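Local coordinates for protein DNA-dependent metalloprotease SPRTN (Homo sapiens, PDB 6MDW) that cleaves proteins covalently cross-linked to DNA, acting as a DNA-dependent zinc metalloprotease in DNA repair during replication, at residues 55-63 / 88-99. Numbering follows the deposited sequence. Where two conformers were deposited one is given.
With ZN (zinc ion), chain F.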
loop_
_atom_site.group_PDB
_atom_site.type_symbol
_atom_site.label_atom_id
_atom_site.label_comp_id
_atom_site.label_asym_id
_atom_site.label_seq_id
_atom_site.Cartn_x
_atom_site.Cartn_y
_atom_site.Cartn_z
ATOM N N CYS A 55 2.466 -7.012 3.443
ATOM C CA CYS A 55 1.489 -6.003 3.100
ATOM C C CYS A 55 0.879 -6.416 1.757
ATOM O O CYS A 55 1.577 -6.895 0.892
ATOM C CB CYS A 55 2.105 -4.613 2.949
ATOM S SG CYS A 55 3.067 -4.008 4.365
ATOM N N ALA A 56 -0.425 -6.229 1.602
ATOM C CA ALA A 56 -1.078 -6.426 0.325
ATOM C C ALA A 56 -0.604 -5.366 -0.676
ATOM O O ALA A 56 -0.586 -5.605 -1.878
ATOM C CB ALA A 56 -2.565 -6.317 0.551
ATOM N N GLY A 57 -0.281 -4.186 -0.163
ATOM C CA GLY A 57 0.158 -3.051 -0.952
ATOM C C GLY A 57 1.156 -2.222 -0.158
ATOM O O GLY A 57 1.022 -2.114 1.072
ATOM N N ILE A 58 2.134 -1.636 -0.859
ATOM C CA ILE A 58 3.041 -0.682 -0.280
ATOM C C ILE A 58 3.319 0.451 -1.277
ATOM O O ILE A 58 3.119 0.316 -2.493
ATOM C CB ILE A 58 4.370 -1.336 0.194
ATOM C CG1 ILE A 58 5.227 -1.875 -0.953
ATOM C CG2 ILE A 58 4.103 -2.416 1.239
ATOM C CD1 ILE A 58 6.115 -0.854 -1.619
ATOM N N CYS A 59 3.837 1.563 -0.755
ATOM C CA CYS A 59 4.535 2.574 -1.519
ATOM C C CYS A 59 5.990 2.688 -1.049
ATOM O O CYS A 59 6.298 2.487 0.110
ATOM C CB CYS A 59 3.924 3.950 -1.309
ATOM S SG CYS A 59 2.227 4.103 -1.927
ATOM N N SER A 60 6.867 3.091 -1.961
ATOM C CA SER A 60 8.164 3.584 -1.546
ATOM C C SER A 60 8.372 4.947 -2.203
ATOM O O SER A 60 8.010 5.139 -3.359
ATOM C CB SER A 60 9.259 2.621 -1.871
ATOM O OG SER A 60 9.287 2.350 -3.259
ATOM N N TYR A 61 8.939 5.882 -1.435
ATOM C CA TYR A 61 9.141 7.252 -1.891
ATOM C C TYR A 61 10.635 7.563 -1.853
ATOM O O TYR A 61 11.249 7.405 -0.803
ATOM C CB TYR A 61 8.411 8.221 -0.972
ATOM C CG TYR A 61 7.128 7.704 -0.381
ATOM C CD1 TYR A 61 7.110 6.906 0.756
ATOM C CD2 TYR A 61 5.921 8.032 -0.963
ATOM C CE1 TYR A 61 5.915 6.457 1.299
ATOM C CE2 TYR A 61 4.723 7.621 -0.417
ATOM C CZ TYR A 61 4.714 6.818 0.703
ATOM O OH TYR A 61 3.500 6.421 1.189
ATOM N N GLU A 62 11.193 7.995 -2.990
ATOM C CA GLU A 62 12.623 8.327 -3.082
ATOM C C GLU A 62 12.907 9.647 -2.347
ATOM O O GLU A 62 14.047 9.908 -1.957
ATOM C CB GLU A 62 13.088 8.379 -4.541
ATOM C CG GLU A 62 13.406 7.011 -5.134
ATOM C CD GLU A 62 14.576 6.256 -4.512
ATOM O OE1 GLU A 62 15.315 6.855 -3.702
ATOM O OE2 GLU A 62 14.751 5.061 -4.842
ATOM N N GLY A 63 11.868 10.471 -2.163
ATOM C CA GLY A 63 11.954 11.697 -1.375
ATOM C C GLY A 63 12.507 12.853 -2.190
ATOM O O GLY A 63 11.861 13.893 -2.325
ATOM N N THR A 88 -7.144 -1.915 -2.791
ATOM C CA THR A 88 -5.757 -1.844 -2.318
ATOM C C THR A 88 -4.978 -0.839 -3.182
ATOM O O THR A 88 -4.253 0.023 -2.681
ATOM C CB THR A 88 -5.064 -3.220 -2.316
ATOM O OG1 THR A 88 -5.823 -4.092 -1.467
ATOM C CG2 THR A 88 -3.635 -3.100 -1.845
ATOM N N LEU A 89 -5.146 -0.941 -4.510
ATOM C CA LEU A 89 -4.412 -0.062 -5.414
ATOM C C LEU A 89 -4.815 1.389 -5.127
ATOM O O LEU A 89 -3.961 2.267 -5.068
ATOM C CB LEU A 89 -4.730 -0.440 -6.861
ATOM C CG LEU A 89 -4.178 0.508 -7.933
ATOM C CD1 LEU A 89 -2.689 0.699 -7.845
ATOM C CD2 LEU A 89 -4.572 0.044 -9.317
ATOM N N LEU A 90 -6.130 1.635 -4.971
ATOM C CA LEU A 90 -6.588 3.033 -4.808
ATOM C C LEU A 90 -6.052 3.596 -3.489
ATOM O O LEU A 90 -5.669 4.754 -3.416
ATOM C CB LEU A 90 -8.109 3.100 -4.915
ATOM C CG LEU A 90 -8.651 3.001 -6.329
ATOM C CD1 LEU A 90 -10.141 2.781 -6.286
ATOM C CD2 LEU A 90 -8.264 4.213 -7.169
ATOM N N HIS A 91 -6.026 2.765 -2.429
ATOM C CA HIS A 91 -5.449 3.171 -1.159
ATOM C C HIS A 91 -3.994 3.625 -1.338
ATOM O O HIS A 91 -3.612 4.702 -0.901
ATOM C CB HIS A 91 -5.567 2.021 -0.152
ATOM C CG HIS A 91 -4.982 2.273 1.195
ATOM N ND1 HIS A 91 -5.764 2.276 2.350
ATOM C CD2 HIS A 91 -3.706 2.493 1.600
ATOM C CE1 HIS A 91 -4.972 2.514 3.388
ATOM N NE2 HIS A 91 -3.710 2.665 2.961
ATOM N N GLU A 92 -3.197 2.798 -2.018
ATOM C CA GLU A 92 -1.809 3.143 -2.251
ATOM C C GLU A 92 -1.680 4.406 -3.111
ATOM O O GLU A 92 -0.806 5.228 -2.885
ATOM C CB GLU A 92 -1.035 2.000 -2.920
ATOM C CG GLU A 92 -1.007 0.716 -2.102
ATOM C CD GLU A 92 -0.553 0.896 -0.675
ATOM O OE1 GLU A 92 0.297 1.764 -0.376
ATOM O OE2 GLU A 92 -1.096 0.147 0.178
ATOM N N MET A 93 -2.557 4.553 -4.111
ATOM C CA MET A 93 -2.489 5.753 -4.964
ATOM C C MET A 93 -2.803 7.035 -4.195
ATOM O O MET A 93 -2.253 8.094 -4.540
ATOM C CB MET A 93 -3.415 5.567 -6.163
ATOM C CG MET A 93 -2.908 4.498 -7.153
ATOM S SD MET A 93 -4.010 4.215 -8.578
ATOM C CE MET A 93 -3.681 5.700 -9.528
ATOM N N ILE A 94 -3.634 6.953 -3.156
ATOM C CA ILE A 94 -3.877 8.118 -2.316
ATOM C C ILE A 94 -2.591 8.492 -1.580
ATOM O O ILE A 94 -2.173 9.637 -1.562
ATOM C CB ILE A 94 -5.030 7.891 -1.322
ATOM C CG1 ILE A 94 -6.355 7.686 -2.065
ATOM C CG2 ILE A 94 -5.104 9.079 -0.400
ATOM C CD1 ILE A 94 -7.457 7.244 -1.155
ATOM N N HIS A 95 -1.917 7.504 -0.988
ATOM C CA HIS A 95 -0.613 7.795 -0.364
ATOM C C HIS A 95 0.329 8.420 -1.394
ATOM O O HIS A 95 1.057 9.382 -1.098
ATOM C CB HIS A 95 0.016 6.517 0.199
ATOM C CG HIS A 95 -0.603 5.985 1.457
ATOM N ND1 HIS A 95 -0.847 6.748 2.594
ATOM C CD2 HIS A 95 -0.989 4.724 1.754
ATOM C CE1 HIS A 95 -1.377 5.945 3.519
ATOM N NE2 HIS A 95 -1.490 4.705 3.025
ATOM N N ALA A 96 0.380 7.852 -2.584
ATOM C CA ALA A 96 1.264 8.384 -3.629
ATOM C C ALA A 96 0.874 9.843 -3.947
ATOM O O ALA A 96 1.741 10.685 -4.150
ATOM C CB ALA A 96 1.193 7.525 -4.854
ATOM N N TYR A 97 -0.429 10.122 -4.079
ATOM C CA TYR A 97 -0.859 11.464 -4.423
ATOM C C TYR A 97 -0.429 12.467 -3.356
ATOM O O TYR A 97 0.011 13.579 -3.694
ATOM C CB TYR A 97 -2.379 11.509 -4.594
ATOM C CG TYR A 97 -2.871 12.865 -5.040
ATOM C CD1 TYR A 97 -2.870 13.181 -6.374
ATOM C CD2 TYR A 97 -3.357 13.793 -4.143
ATOM C CE1 TYR A 97 -3.307 14.414 -6.828
ATOM C CE2 TYR A 97 -3.767 15.048 -4.572
ATOM C CZ TYR A 97 -3.768 15.338 -5.922
ATOM O OH TYR A 97 -4.166 16.589 -6.361
ATOM N N LEU A 98 -0.584 12.119 -2.072
ATOM C CA LEU A 98 -0.187 13.012 -0.992
ATOM C C LEU A 98 1.323 13.238 -1.014
ATOM O O LEU A 98 1.776 14.344 -0.741
ATOM C CB LEU A 98 -0.691 12.480 0.349
ATOM C CG LEU A 98 -2.206 12.415 0.487
ATOM C CD1 LEU A 98 -2.601 11.809 1.816
ATOM C CD2 LEU A 98 -2.832 13.792 0.365
ATOM N N PHE A 99 2.102 12.231 -1.405
ATOM C CA PHE A 99 3.550 12.391 -1.528
ATOM C C PHE A 99 3.885 13.353 -2.685
ATOM O O PHE A 99 4.682 14.325 -2.498
ATOM C CB PHE A 99 4.256 11.034 -1.691
ATOM C CG PHE A 99 5.698 11.176 -2.107
ATOM C CD1 PHE A 99 6.659 11.527 -1.171
ATOM C CD2 PHE A 99 6.081 11.011 -3.426
ATOM C CE1 PHE A 99 7.985 11.664 -1.550
ATOM C CE2 PHE A 99 7.407 11.157 -3.802
ATOM C CZ PHE A 99 8.348 11.499 -2.866
HETATM ZN ZN ZN F . -2.104 3.042 4.147
#
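Glu92 lies against Gly57 where strand 57-61, at the border of the SprT-like protease domain's sheet, runs nearly parallel to the HExxH helix (axes 8.2 Å apart at their closest, 20° between directions). This is the zincin active site. His91 and His95 bind the catalytic zinc through NE2, His110 is the third protein ligand, and Glu92 is the active-site residue.

The inner half is buried and close-packed. Gly57 has no side chain, and a CB here would collide with Thr88 CG2 and Glu92 OE2. The Glu92 chain bends at chi2 (-52°), which lays its carboxylate along the Gly57-Ile58 backbone. In one of two Cys59 conformers, SG sits 3.4 Å from Glu92 O and touches His95 CB.

The outer end is more open to solvent. The Tyr61 and Phe99 side chains pass in opposite senses, their rings inclined at 46°. Tyr61 OH reaches back to His95 CB (3.6 Å). Gly63, poorly ordered, lies by the far rim of the Phe99 ring. Without that ring, as with an alanine here, Tyr61 CB and CD2 would probably lose their packing surface and the tyrosine be freer to turn. Tyr61 CB makes a CH-pi contact over the Phe99 face, 3.7 Å from the ring centroid.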